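Local coordinates for succinate-semialdehyde dehydrogenase (NAD(P)(+)) (Marinobacter aquaeolei, PDB 3RH9), which probably oxidises succinate semialdehyde to succinate with NAD(P)+ as the electron acceptor, as a member of the aldehyde dehydrogenase family, at residues A[281-286]-A[312-317]; A[308-313]-A[394-399]; A[330-335]-A[339-344]. All blocks are in the same frame, centred on the assembly; numbering follows the deposited sequence.

Contact 1 (A[281-286]-A[312-317])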
ATOM      1  N   ASN A 281     -18.303 -16.715  17.118  1.00 17.67           N
ATOM      2  CA  ASN A 281     -17.183 -15.877  16.728  1.00 17.95           C
ATOM      3  C   ASN A 281     -15.984 -16.093  17.654  1.00 19.24           C
ATOM      4  O   ASN A 281     -14.848 -16.312  17.208  1.00 18.17           O
ATOM      5  CB  ASN A 281     -17.641 -14.410  16.724  1.00 17.77           C
ATOM      6  CG  ASN A 281     -16.487 -13.415  16.761  1.00 16.94           C
ATOM      7  OD1 ASN A 281     -16.318 -12.616  15.843  1.00 16.40           O
ATOM      8  ND2 ASN A 281     -15.715 -13.434  17.835  1.00 16.78           N
ATOM      9  N   LYS A 282     -16.261 -16.055  18.953  1.00 18.96           N
ATOM     10  CA  LYS A 282     -15.218 -16.064  19.969  1.00 19.39           C
ATOM     11  C   LYS A 282     -14.397 -17.350  20.070  1.00 18.67           C
ATOM     12  O   LYS A 282     -13.221 -17.303  20.399  1.00 18.63           O
ATOM     13  CB  LYS A 282     -15.819 -15.743  21.344  1.00 17.59           C
ATOM     14  CG  LYS A 282     -14.788 -15.763  22.458  1.00 18.03           C
ATOM     15  CD  LYS A 282     -13.676 -14.747  22.216  1.00 16.77           C
ATOM     16  CE  LYS A 282     -12.465 -15.048  23.075  1.00 16.96           C
ATOM     17  NZ  LYS A 282     -11.614 -13.854  23.345  1.00 16.44           N
ATOM     18  N   PHE A 283     -15.016 -18.490  19.808  1.00 17.74           N
ATOM     19  CA  PHE A 283     -14.395 -19.741  20.188  1.00 18.83           C
ATOM     20  C   PHE A 283     -13.832 -20.503  19.012  1.00 21.86           C
ATOM     21  O   PHE A 283     -13.169 -21.522  19.183  1.00 23.61           O
ATOM     22  CB  PHE A 283     -15.361 -20.595  21.012  1.00 19.25           C
ATOM     23  CG  PHE A 283     -15.575 -20.063  22.400  1.00 20.73           C
ATOM     24  CD1 PHE A 283     -14.537 -20.083  23.333  1.00 19.58           C
ATOM     25  CD2 PHE A 283     -16.789 -19.501  22.767  1.00 20.16           C
ATOM     26  CE1 PHE A 283     -14.715 -19.573  24.617  1.00 18.93           C
ATOM     27  CE2 PHE A 283     -16.971 -18.988  24.055  1.00 20.05           C
ATOM     28  CZ  PHE A 283     -15.927 -19.025  24.979  1.00 18.14           C
ATOM     29  N   ARG A 284     -14.088 -19.999  17.813  1.00 22.77           N
ATOM     30  CA  ARG A 284     -13.459 -20.533  16.622  1.00 22.28           C
ATOM     31  C   ARG A 284     -11.952 -20.442  16.812  1.00 22.54           C
ATOM     32  O   ARG A 284     -11.450 -19.400  17.232  1.00 21.97           O
ATOM     33  CB  ARG A 284     -13.900 -19.728  15.400  1.00 25.53           C
ATOM     34  CG  ARG A 284     -13.012 -19.905  14.186  1.00 31.43           C
ATOM     35  CD  ARG A 284     -13.732 -19.511  12.900  1.00 36.62           C
ATOM     36  NE  ARG A 284     -14.638 -20.567  12.451  1.00 43.06           N
ATOM     37  CZ  ARG A 284     -14.834 -20.890  11.175  1.00 50.77           C
ATOM     38  NH1 ARG A 284     -14.179 -20.241  10.213  1.00 50.62           N
ATOM     39  NH2 ARG A 284     -15.680 -21.868  10.857  1.00 54.44           N
ATOM     40  N   GLY A 285     -11.238 -21.531  16.536  1.00 20.75           N
ATOM     41  CA  GLY A 285      -9.799 -21.545  16.688  1.00 20.04           C
ATOM     42  C   GLY A 285      -9.420 -21.347  18.141  1.00 20.77           C
ATOM     43  O   GLY A 285      -8.307 -20.919  18.476  1.00 18.66           O
ATOM     44  N   GLY A 286     -10.372 -21.658  19.014  1.00 21.57           N
ATOM     45  CA  GLY A 286     -10.159 -21.558  20.443  1.00 20.65           C
ATOM     46  C   GLY A 286      -9.937 -20.123  20.863  1.00 20.23           C
ATOM     47  O   GLY A 286      -9.321 -19.868  21.898  1.00 19.88           O
ATOM     48  N   GLU A 312     -24.709 -19.783  30.165  1.00 26.65           N
ATOM     49  CA  GLU A 312     -25.574 -20.899  29.797  1.00 27.90           C
ATOM     50  C   GLU A 312     -25.031 -21.732  28.630  1.00 28.18           C
ATOM     51  O   GLU A 312     -25.103 -22.956  28.646  1.00 28.73           O
ATOM     52  CB  GLU A 312     -26.954 -20.372  29.433  1.00 28.82           C
ATOM     53  CG  GLU A 312     -27.946 -21.455  29.110  1.00 33.43           C
ATOM     54  CD  GLU A 312     -29.296 -20.891  28.743  1.00 42.71           C
ATOM     55  OE1 GLU A 312     -29.471 -20.469  27.570  1.00 42.07           O
ATOM     56  OE2 GLU A 312     -30.185 -20.870  29.633  1.00 49.28           O
ATOM     57  N   ARG A 313     -24.503 -21.059  27.611  1.00 28.13           N
ATOM     58  CA  ARG A 313     -23.984 -21.734  26.424  1.00 28.15           C
ATOM     59  C   ARG A 313     -22.578 -22.244  26.637  1.00 27.44           C
ATOM     60  O   ARG A 313     -22.214 -23.315  26.149  1.00 28.35           O
ATOM     61  CB  ARG A 313     -24.001 -20.790  25.228  1.00 25.63           C
ATOM     62  CG  ARG A 313     -25.378 -20.327  24.889  1.00 27.81           C
ATOM     63  CD  ARG A 313     -25.371 -19.120  23.999  1.00 25.86           C
ATOM     64  NE  ARG A 313     -26.579 -18.333  24.209  1.00 27.56           N
ATOM     65  CZ  ARG A 313     -27.738 -18.569  23.610  1.00 28.31           C
ATOM     66  NH1 ARG A 313     -27.851 -19.574  22.754  1.00 29.57           N
ATOM     67  NH2 ARG A 313     -28.783 -17.795  23.866  1.00 30.13           N
ATOM     68  N   VAL A 314     -21.787 -21.464  27.361  1.00 24.38           N
ATOM     69  CA  VAL A 314     -20.418 -21.843  27.642  1.00 27.07           C
ATOM     70  C   VAL A 314     -20.327 -23.140  28.450  1.00 28.38           C
ATOM     71  O   VAL A 314     -19.457 -23.984  28.202  1.00 29.11           O
ATOM     72  CB  VAL A 314     -19.659 -20.717  28.379  1.00 27.18           C
ATOM     73  CG1 VAL A 314     -18.420 -21.272  29.084  1.00 25.56           C
ATOM     74  CG2 VAL A 314     -19.269 -19.630  27.403  1.00 25.95           C
ATOM     75  N   ASN A 315     -21.222 -23.308  29.415  1.00 27.73           N
ATOM     76  CA  ASN A 315     -21.126 -24.465  30.300  1.00 28.01           C
ATOM     77  C   ASN A 315     -21.438 -25.780  29.601  1.00 27.20           C
ATOM     78  O   ASN A 315     -20.940 -26.828  29.991  1.00 26.69           O
ATOM     79  CB  ASN A 315     -21.950 -24.261  31.571  1.00 26.30           C
ATOM     80  CG  ASN A 315     -21.309 -23.239  32.506  1.00 28.71           C
ATOM     81  OD1 ASN A 315     -20.077 -23.213  32.666  1.00 27.14           O
ATOM     82  ND2 ASN A 315     -22.130 -22.377  33.107  1.00 26.79           N
ATOM     83  N   LYS A 316     -22.225 -25.713  28.537  1.00 28.13           N
ATOM     84  CA  LYS A 316     -22.498 -26.902  27.739  1.00 28.39           C
ATOM     85  C   LYS A 316     -21.307 -27.279  26.869  1.00 26.19           C
ATOM     86  O   LYS A 316     -21.198 -28.408  26.437  1.00 27.51           O
ATOM     87  CB  LYS A 316     -23.753 -26.706  26.881  1.00 29.66           C
ATOM     88  CG  LYS A 316     -24.952 -26.215  27.675  1.00 31.33           C
ATOM     89  CD  LYS A 316     -26.078 -25.736  26.775  1.00 34.67           C
ATOM     90  CE  LYS A 316     -27.388 -25.643  27.567  1.00 36.25           C
ATOM     91  NZ  LYS A 316     -28.584 -25.421  26.689  1.00 37.49           N
HETATM   92  N   MSE A 317     -20.407 -26.340  26.614  1.00 27.84           N
HETATM   93  CA  MSE A 317     -19.268 -26.634  25.744  1.00 27.75           C
HETATM   94  C   MSE A 317     -18.263 -27.609  26.352  1.00 26.47           C
HETATM   95  O   MSE A 317     -18.225 -27.822  27.556  1.00 27.79           O
HETATM   96  CB  MSE A 317     -18.563 -25.355  25.328  1.00 27.45           C
HETATM   97  CG  MSE A 317     -19.451 -24.401  24.575  1.00 30.01           C
HETATM   98 SE   MSE A 317     -18.483 -22.776  24.089  1.00 47.46          SE
HETATM   99  CE  MSE A 317     -17.086 -23.585  22.988  1.00 22.83           C
TER
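Phe283, on helix 271-283, faces Val314 in the last part of helix 303-316, and the backbones stay well separated, with 9.8 Å between Phe283 CA and Val314 CA. A Met-aromatic contact fills much of this gap, joining two successive helices of the alpha/beta catalytic domain of the aldehyde dehydrogenase fold; strand 295-299 lies between them in the chain. Phe283 and Met317, a selenomethionine, both start out toward the opposite segment. With CG set beside its own backbone N and the far end of its chain turned at chi3 (60°), Met317 brings its selenium over one face of the phenyl ring. Met317 SE stands 4.2 Å from the centroid of the Phe283 ring and 24° off the ring normal, displaced toward the rim on the CD2 side. Beyond it, the methyl reaches the root of the ring, Met317 CE lying 3.9 Å from Phe283 CG. Val314 comes to the CE2 and CZ part of the same ring, its side chain crossing the phenyl at about a right angle, through the branch that lies anti to its carbonyl carbon: Val314 CG2 is 4.1 Å from Phe283 CE2. The phenyl ring is thus held by two apolar side chains from one helix end, and nothing polar links the two segments. Ile279, one turn before Phe283, also packs on Val314 and Met317, while Pro372 covers both Phe283 and Val314. On the side away from the selenium, the aliphatic chain of Lys282 closes the sandwich, while its buried ammonium is hydrogen-bonded to the carbonyls of Ala293 and Leu393. Lys282 CG sits over the centre of the Phe283 ring, 4.1 Å above its plane.

Contact 2 (A[308-313]-A[394-399])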
ATOM      1  N   GLN A 308     -25.786 -14.232  31.637  1.00 29.02           N
ATOM      2  CA  GLN A 308     -26.521 -15.457  31.896  1.00 30.75           C
ATOM      3  C   GLN A 308     -26.574 -16.286  30.630  1.00 28.59           C
ATOM      4  O   GLN A 308     -26.189 -17.460  30.622  1.00 27.42           O
ATOM      5  CB  GLN A 308     -27.953 -15.127  32.328  1.00 36.50           C
ATOM      6  CG  GLN A 308     -28.520 -16.059  33.381  1.00 40.63           C
ATOM      7  CD  GLN A 308     -27.908 -15.779  34.742  1.00 51.99           C
ATOM      8  OE1 GLN A 308     -27.683 -14.618  35.106  1.00 48.80           O
ATOM      9  NE2 GLN A 308     -27.627 -16.841  35.502  1.00 60.51           N
ATOM     10  N   LYS A 309     -27.060 -15.658  29.561  1.00 26.13           N
ATOM     11  CA  LYS A 309     -27.164 -16.317  28.268  1.00 27.13           C
ATOM     12  C   LYS A 309     -25.816 -16.874  27.815  1.00 27.01           C
ATOM     13  O   LYS A 309     -25.748 -17.977  27.253  1.00 26.87           O
ATOM     14  CB  LYS A 309     -27.735 -15.363  27.220  1.00 26.88           C
ATOM     15  CG  LYS A 309     -29.236 -15.174  27.296  1.00 27.13           C
ATOM     16  CD  LYS A 309     -29.680 -13.921  26.553  1.00 26.45           C
ATOM     17  CE  LYS A 309     -31.205 -13.826  26.481  1.00 27.99           C
ATOM     18  NZ  LYS A 309     -31.885 -14.535  27.613  1.00 27.83           N
ATOM     19  N   LEU A 310     -24.746 -16.126  28.070  1.00 25.08           N
ATOM     20  CA  LEU A 310     -23.419 -16.572  27.648  1.00 26.65           C
ATOM     21  C   LEU A 310     -22.863 -17.712  28.509  1.00 27.15           C
ATOM     22  O   LEU A 310     -22.240 -18.639  27.989  1.00 24.95           O
ATOM     23  CB  LEU A 310     -22.436 -15.404  27.600  1.00 24.64           C
ATOM     24  CG  LEU A 310     -22.636 -14.430  26.444  1.00 24.12           C
ATOM     25  CD1 LEU A 310     -21.561 -13.367  26.481  1.00 23.75           C
ATOM     26  CD2 LEU A 310     -22.622 -15.167  25.113  1.00 22.57           C
ATOM     27  N   ALA A 311     -23.091 -17.632  29.822  1.00 28.19           N
ATOM     28  CA  ALA A 311     -22.647 -18.669  30.747  1.00 26.29           C
ATOM     29  C   ALA A 311     -23.431 -19.945  30.495  1.00 26.34           C
ATOM     30  O   ALA A 311     -22.891 -21.045  30.588  1.00 25.91           O
ATOM     31  CB  ALA A 311     -22.826 -18.212  32.178  1.00 25.13           C
ATOM     32  N   GLU A 312     -24.709 -19.783  30.165  1.00 26.65           N
ATOM     33  CA  GLU A 312     -25.574 -20.899  29.797  1.00 27.90           C
ATOM     34  C   GLU A 312     -25.031 -21.732  28.630  1.00 28.18           C
ATOM     35  O   GLU A 312     -25.103 -22.956  28.646  1.00 28.73           O
ATOM     36  CB  GLU A 312     -26.954 -20.372  29.433  1.00 28.82           C
ATOM     37  CG  GLU A 312     -27.946 -21.455  29.110  1.00 33.43           C
ATOM     38  CD  GLU A 312     -29.296 -20.891  28.743  1.00 42.71           C
ATOM     39  OE1 GLU A 312     -29.471 -20.469  27.570  1.00 42.07           O
ATOM     40  OE2 GLU A 312     -30.185 -20.870  29.633  1.00 49.28           O
ATOM     41  N   ARG A 313     -24.503 -21.059  27.611  1.00 28.13           N
ATOM     42  CA  ARG A 313     -23.984 -21.734  26.424  1.00 28.15           C
ATOM     43  C   ARG A 313     -22.578 -22.244  26.637  1.00 27.44           C
ATOM     44  O   ARG A 313     -22.214 -23.315  26.149  1.00 28.35           O
ATOM     45  CB  ARG A 313     -24.001 -20.790  25.228  1.00 25.63           C
ATOM     46  CG  ARG A 313     -25.378 -20.327  24.889  1.00 27.81           C
ATOM     47  CD  ARG A 313     -25.371 -19.120  23.999  1.00 25.86           C
ATOM     48  NE  ARG A 313     -26.579 -18.333  24.209  1.00 27.56           N
ATOM     49  CZ  ARG A 313     -27.738 -18.569  23.610  1.00 28.31           C
ATOM     50  NH1 ARG A 313     -27.851 -19.574  22.754  1.00 29.57           N
ATOM     51  NH2 ARG A 313     -28.783 -17.795  23.866  1.00 30.13           N
ATOM     52  N   VAL A 394     -13.729 -14.481  27.570  1.00 18.59           N
ATOM     53  CA  VAL A 394     -14.719 -13.503  27.132  1.00 18.99           C
ATOM     54  C   VAL A 394     -14.873 -12.397  28.158  1.00 20.00           C
ATOM     55  O   VAL A 394     -15.567 -12.577  29.156  1.00 22.25           O
ATOM     56  CB  VAL A 394     -16.103 -14.145  26.915  1.00 19.78           C
ATOM     57  CG1 VAL A 394     -17.127 -13.071  26.506  1.00 18.02           C
ATOM     58  CG2 VAL A 394     -16.025 -15.281  25.897  1.00 16.97           C
ATOM     59  N   PRO A 395     -14.221 -11.252  27.927  1.00 19.12           N
ATOM     60  CA  PRO A 395     -14.247 -10.165  28.915  1.00 19.68           C
ATOM     61  C   PRO A 395     -15.341  -9.118  28.650  1.00 20.37           C
ATOM     62  O   PRO A 395     -15.409  -8.542  27.562  1.00 18.93           O
ATOM     63  CB  PRO A 395     -12.846  -9.549  28.795  1.00 17.52           C
ATOM     64  CG  PRO A 395     -12.070 -10.485  27.887  1.00 18.99           C
ATOM     65  CD  PRO A 395     -13.105 -11.095  26.994  1.00 19.26           C
HETATM   66  N   MSE A 396     -16.188  -8.880  29.648  1.00 19.59           N
HETATM   67  CA  MSE A 396     -17.363  -8.043  29.462  1.00 19.37           C
HETATM   68  C   MSE A 396     -17.219  -6.670  30.112  1.00 20.89           C
HETATM   69  O   MSE A 396     -17.005  -6.563  31.322  1.00 22.06           O
HETATM   70  CB  MSE A 396     -18.587  -8.746  30.018  1.00 20.41           C
HETATM   71  CG  MSE A 396     -18.873 -10.101  29.398  1.00 24.62           C
HETATM   72 SE   MSE A 396     -20.702 -10.638  29.861  1.00 44.89          SE
HETATM   73  CE  MSE A 396     -20.602 -12.551  29.617  1.00 26.28           C
ATOM     74  N   ALA A 397     -17.334  -5.623  29.300  1.00 19.76           N
ATOM     75  CA  ALA A 397     -17.234  -4.247  29.780  1.00 19.44           C
ATOM     76  C   ALA A 397     -18.586  -3.617  29.624  1.00 18.67           C
ATOM     77  O   ALA A 397     -19.283  -3.918  28.671  1.00 21.45           O
ATOM     78  CB  ALA A 397     -16.228  -3.489  28.960  1.00 19.13           C
ATOM     79  N   LEU A 398     -18.973  -2.737  30.533  1.00 18.47           N
ATOM     80  CA  LEU A 398     -20.287  -2.114  30.416  1.00 19.43           C
ATOM     81  C   LEU A 398     -20.219  -0.797  29.667  1.00 18.82           C
ATOM     82  O   LEU A 398     -19.151  -0.206  29.556  1.00 19.19           O
ATOM     83  CB  LEU A 398     -20.920  -1.903  31.791  1.00 20.97           C
ATOM     84  CG  LEU A 398     -21.106  -3.161  32.638  1.00 20.70           C
ATOM     85  CD1 LEU A 398     -21.866  -2.814  33.901  1.00 20.97           C
ATOM     86  CD2 LEU A 398     -21.816  -4.251  31.850  1.00 20.68           C
ATOM     87  N   PHE A 399     -21.361  -0.350  29.144  1.00 18.87           N
ATOM     88  CA  PHE A 399     -21.476   0.997  28.577  1.00 19.33           C
ATOM     89  C   PHE A 399     -22.928   1.505  28.538  1.00 20.19           C
ATOM     90  O   PHE A 399     -23.881   0.723  28.638  1.00 19.98           O
ATOM     91  CB  PHE A 399     -20.854   1.049  27.177  1.00 18.75           C
ATOM     92  CG  PHE A 399     -21.733   0.480  26.102  1.00 17.75           C
ATOM     93  CD1 PHE A 399     -21.766  -0.882  25.867  1.00 17.29           C
ATOM     94  CD2 PHE A 399     -22.522   1.308  25.323  1.00 17.31           C
ATOM     95  CE1 PHE A 399     -22.577  -1.401  24.878  1.00 17.86           C
ATOM     96  CE2 PHE A 399     -23.328   0.792  24.338  1.00 17.46           C
ATOM     97  CZ  PHE A 399     -23.365  -0.562  24.117  1.00 17.12           C
TER
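Leu310 and Met396, a selenomethionine, run past each other in opposite directions where helix 303-316 lies against strand 393-399. This is helix-on-sheet packing in the alpha/beta catalytic domain: the helix follows strand 295-299, the parallel neighbour of strand 393-399. Both side chains leave their backbones toward the other segment and pass with opposite senses. Met396 is extended beyond CG (chi3 -159°), which carries its methyl as far as the root of the leucine. There Met396 CE approaches Leu310 CB at 3.9 Å and also lies next to the CD1 branch, with 3.4 Å between Met396 CE and Leu310 CD1. The contact is wholly apolar and all three residues that touch are buried. Val374 of the adjoining strand 373-376 packs on both Met396 and Val394, and Leu278 of helix 271-283 covers Leu310 from the neighbouring helix. Lys309 pairs with Glu272, and Arg313 with both Glu272 and Asp276, in salt bridges to helix 271-283. Val394, also directed at the helix, meets the leucine more loosely, its CG1 lying 4.4 Å from Leu310 CD1.

Contact 3 (A[330-335]-A[339-344]); sequences GPLINK and DKVKRH
Lys335 and Asp339 form a salt bridge one turn apart at the start of helix 335-350, a classic i to i+4 pair at the surface. Lys335 CG lies anti to its backbone N (chi1 -168°), and the chain runs extended until it bends at chi4, where the ammonium turns onto the carboxylate. Asp339 OD2 accepts from Lys335 NZ at 2.8 Å through its syn lone pair, on the side of the other carboxylate oxygen. The methylene chain lies against the same group, Lys335 CG being 3.6 Å from Asp339 OD2.

Backbone hydrogen bonding ties the same two residues together. Asp339 N donates to Lys335 O over 2.7 Å, nearly straight at 167°, an i to i+4 bond in the opening turn of the helix. Just before it, Asn334 occupies the N-cap position, where its OD1 accepts from Gly337 N, so the first turn is held by a side-chain cap as well as by the main chain.

Apolar packing joins the loop to the inner face of the helix. Leu332 and Val341, both buried and both directed across the contact, meet at their methyl groups, with 3.7 Å between Leu332 CD1 and Val341 CG2. This places Leu332, in the loop before the helix, against its second turn.

Gln288 and Pro392 continue the packing around Leu332, whose backbone is hydrogen-bonded to Leu368. Farther along, His344 and Arg343 rest on Cys383 of helix 383-386 and bond to Glu387 just after it. Helix 335-350 thus touches the loop that leads into it at one end, and helix 383-386, which precedes strand 393-399 of the seven-stranded sheet, farther along.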
ATOM      1  N   GLY A 330     -10.327 -27.246  21.258  1.00 19.65           N
ATOM      2  CA  GLY A 330      -9.136 -28.025  21.561  1.00 20.32           C
ATOM      3  C   GLY A 330      -8.107 -27.220  22.330  1.00 18.59           C
ATOM      4  O   GLY A 330      -8.414 -26.151  22.822  1.00 20.85           O
ATOM      5  N   PRO A 331      -6.871 -27.711  22.421  1.00 17.10           N
ATOM      6  CA  PRO A 331      -5.928 -26.968  23.255  1.00 16.77           C
ATOM      7  C   PRO A 331      -5.536 -25.670  22.565  1.00 18.73           C
ATOM      8  O   PRO A 331      -5.900 -25.470  21.400  1.00 19.06           O
ATOM      9  CB  PRO A 331      -4.709 -27.891  23.323  1.00 17.85           C
ATOM     10  CG  PRO A 331      -5.047 -29.106  22.494  1.00 18.83           C
ATOM     11  CD  PRO A 331      -6.205 -28.752  21.630  1.00 17.53           C
ATOM     12  N   LEU A 332      -4.831 -24.796  23.284  1.00 18.63           N
ATOM     13  CA  LEU A 332      -4.177 -23.626  22.692  1.00 18.03           C
ATOM     14  C   LEU A 332      -2.853 -24.086  22.096  1.00 17.20           C
ATOM     15  O   LEU A 332      -2.397 -25.173  22.393  1.00 19.11           O
ATOM     16  CB  LEU A 332      -3.907 -22.556  23.749  1.00 17.28           C
ATOM     17  CG  LEU A 332      -5.051 -22.048  24.610  1.00 16.77           C
ATOM     18  CD1 LEU A 332      -4.519 -21.013  25.572  1.00 15.68           C
ATOM     19  CD2 LEU A 332      -6.136 -21.453  23.738  1.00 17.41           C
ATOM     20  N   ILE A 333      -2.225 -23.254  21.279  1.00 16.56           N
ATOM     21  CA  ILE A 333      -1.105 -23.693  20.456  1.00 16.48           C
ATOM     22  C   ILE A 333       0.175 -23.991  21.241  1.00 15.99           C
ATOM     23  O   ILE A 333       0.928 -24.895  20.885  1.00 16.30           O
ATOM     24  CB  ILE A 333      -0.797 -22.648  19.353  1.00 18.13           C
ATOM     25  CG1 ILE A 333       0.117 -23.232  18.275  1.00 17.75           C
ATOM     26  CG2 ILE A 333      -0.209 -21.369  19.965  1.00 18.26           C
ATOM     27  CD1 ILE A 333      -0.598 -24.153  17.289  1.00 16.99           C
ATOM     28  N   ASN A 334       0.434 -23.214  22.288  1.00 16.25           N
ATOM     29  CA  ASN A 334       1.651 -23.390  23.087  1.00 14.66           C
ATOM     30  C   ASN A 334       1.633 -22.730  24.451  1.00 14.28           C
ATOM     31  O   ASN A 334       0.699 -22.010  24.802  1.00 14.49           O
ATOM     32  CB  ASN A 334       2.934 -23.022  22.314  1.00 15.09           C
ATOM     33  CG  ASN A 334       3.002 -21.552  21.892  1.00 15.06           C
ATOM     34  OD1 ASN A 334       2.492 -20.659  22.560  1.00 15.75           O
ATOM     35  ND2 ASN A 334       3.670 -21.307  20.783  1.00 14.49           N
ATOM     36  N   LYS A 335       2.678 -23.001  25.221  1.00 15.49           N
ATOM     37  CA  LYS A 335       2.747 -22.553  26.601  1.00 16.00           C
ATOM     38  C   LYS A 335       2.707 -21.036  26.689  1.00 15.68           C
ATOM     39  O   LYS A 335       2.062 -20.483  27.566  1.00 15.60           O
ATOM     40  CB  LYS A 335       3.996 -23.095  27.299  1.00 15.28           C
ATOM     41  CG  LYS A 335       3.946 -22.881  28.794  1.00 17.08           C
ATOM     42  CD  LYS A 335       4.982 -23.713  29.533  1.00 20.71           C
ATOM     43  CE  LYS A 335       4.833 -23.545  31.060  1.00 22.95           C
ATOM     44  NZ  LYS A 335       4.930 -22.106  31.516  1.00 20.56           N
ATOM     45  N   ASP A 339      -0.043 -19.256  28.833  1.00 15.04           N
ATOM     46  CA  ASP A 339       0.297 -18.398  29.957  1.00 14.83           C
ATOM     47  C   ASP A 339      -0.333 -17.010  29.823  1.00 14.79           C
ATOM     48  O   ASP A 339      -0.754 -16.421  30.810  1.00 15.17           O
ATOM     49  CB  ASP A 339       1.816 -18.320  30.151  1.00 14.02           C
ATOM     50  CG  ASP A 339       2.398 -19.632  30.650  1.00 15.60           C
ATOM     51  OD1 ASP A 339       1.609 -20.528  30.995  1.00 15.83           O
ATOM     52  OD2 ASP A 339       3.637 -19.786  30.692  1.00 17.07           O
ATOM     53  N   LYS A 340      -0.404 -16.493  28.603  1.00 15.08           N
ATOM     54  CA  LYS A 340      -1.018 -15.193  28.376  1.00 14.41           C
ATOM     55  C   LYS A 340      -2.511 -15.219  28.703  1.00 14.63           C
ATOM     56  O   LYS A 340      -3.017 -14.344  29.417  1.00 14.20           O
ATOM     57  CB  LYS A 340      -0.794 -14.728  26.937  1.00 15.32           C
ATOM     58  CG  LYS A 340      -1.286 -13.306  26.664  1.00 16.05           C
ATOM     59  CD  LYS A 340      -0.882 -12.803  25.292  1.00 16.21           C
ATOM     60  CE  LYS A 340      -1.102 -11.303  25.205  1.00 18.18           C
ATOM     61  NZ  LYS A 340      -0.436 -10.714  24.014  1.00 18.94           N
ATOM     62  N   VAL A 341      -3.224 -16.216  28.190  1.00 14.21           N
ATOM     63  CA  VAL A 341      -4.639 -16.310  28.512  1.00 14.50           C
ATOM     64  C   VAL A 341      -4.792 -16.398  30.027  1.00 14.60           C
ATOM     65  O   VAL A 341      -5.682 -15.765  30.606  1.00 14.95           O
ATOM     66  CB  VAL A 341      -5.363 -17.476  27.813  1.00 13.47           C
ATOM     67  CG1 VAL A 341      -6.849 -17.390  28.081  1.00 13.57           C
ATOM     68  CG2 VAL A 341      -5.120 -17.429  26.333  1.00 14.25           C
ATOM     69  N   LYS A 342      -3.903 -17.150  30.673  1.00 14.13           N
ATOM     70  CA  LYS A 342      -3.963 -17.287  32.119  1.00 14.21           C
ATOM     71  C   LYS A 342      -3.775 -15.940  32.794  1.00 14.26           C
ATOM     72  O   LYS A 342      -4.578 -15.543  33.635  1.00 13.99           O
ATOM     73  CB  LYS A 342      -2.917 -18.274  32.628  1.00 15.80           C
ATOM     74  CG  LYS A 342      -3.141 -18.660  34.086  1.00 17.38           C
ATOM     75  CD  LYS A 342      -2.553 -20.015  34.414  1.00 18.51           C
ATOM     76  CE  LYS A 342      -1.061 -19.940  34.644  1.00 17.78           C
ATOM     77  NZ  LYS A 342      -0.631 -21.093  35.492  1.00 21.15           N
ATOM     78  N   ARG A 343      -2.722 -15.238  32.392  1.00 13.75           N
ATOM     79  CA  ARG A 343      -2.349 -13.962  32.980  1.00 13.85           C
ATOM     80  C   ARG A 343      -3.428 -12.870  32.851  1.00 14.97           C
ATOM     81  O   ARG A 343      -3.596 -12.053  33.759  1.00 14.89           O
ATOM     82  CB  ARG A 343      -1.014 -13.491  32.396  1.00 13.64           C
ATOM     83  CG  ARG A 343      -0.682 -12.086  32.769  1.00 14.85           C
ATOM     84  CD  ARG A 343       0.666 -11.653  32.274  1.00 15.45           C
ATOM     85  NE  ARG A 343       0.757 -11.508  30.823  1.00 16.65           N
ATOM     86  CZ  ARG A 343       0.226 -10.509  30.119  1.00 18.13           C
ATOM     87  NH1 ARG A 343      -0.490  -9.566  30.713  1.00 17.19           N
ATOM     88  NH2 ARG A 343       0.398 -10.465  28.801  1.00 18.85           N
ATOM     89  N   HIS A 344      -4.147 -12.864  31.727  1.00 15.46           N
ATOM     90  CA  HIS A 344      -5.277 -11.957  31.516  1.00 14.72           C
ATOM     91  C   HIS A 344      -6.438 -12.356  32.375  1.00 14.76           C
ATOM     92  O   HIS A 344      -7.237 -11.513  32.771  1.00 15.78           O
ATOM     93  CB  HIS A 344      -5.753 -11.970  30.064  1.00 15.48           C
ATOM     94  CG  HIS A 344      -4.859 -11.222  29.129  1.00 17.44           C
ATOM     95  ND1 HIS A 344      -5.274 -10.798  27.887  1.00 17.91           N
ATOM     96  CD2 HIS A 344      -3.575 -10.816  29.259  1.00 17.48           C
ATOM     97  CE1 HIS A 344      -4.279 -10.170  27.287  1.00 18.08           C
ATOM     98  NE2 HIS A 344      -3.239 -10.166  28.097  1.00 18.11           N
TER

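How the contacts relate
Contacts 1 and 2 both draw on helix 303-316, sharing Glu312 and Arg313, and their centres are about 12 Å apart. They meet directly, since Val394 CG2 of contact 2 lies 3.9 Å from Phe283 CZ of contact 1; the two helices pack with each other and on strand 393-399 of the seven-stranded sheet. Contact 3 comes later in the chain than contact 1, on the next helix, 335-350; its centre is about 15 Å from that of contact 1, which it touches through Leu332 on Gly286, and about 20 Å from that of contact 2. The strand segment of contact 2 follows it. All three belong to the same domain, away from the predicted active-site Glu256.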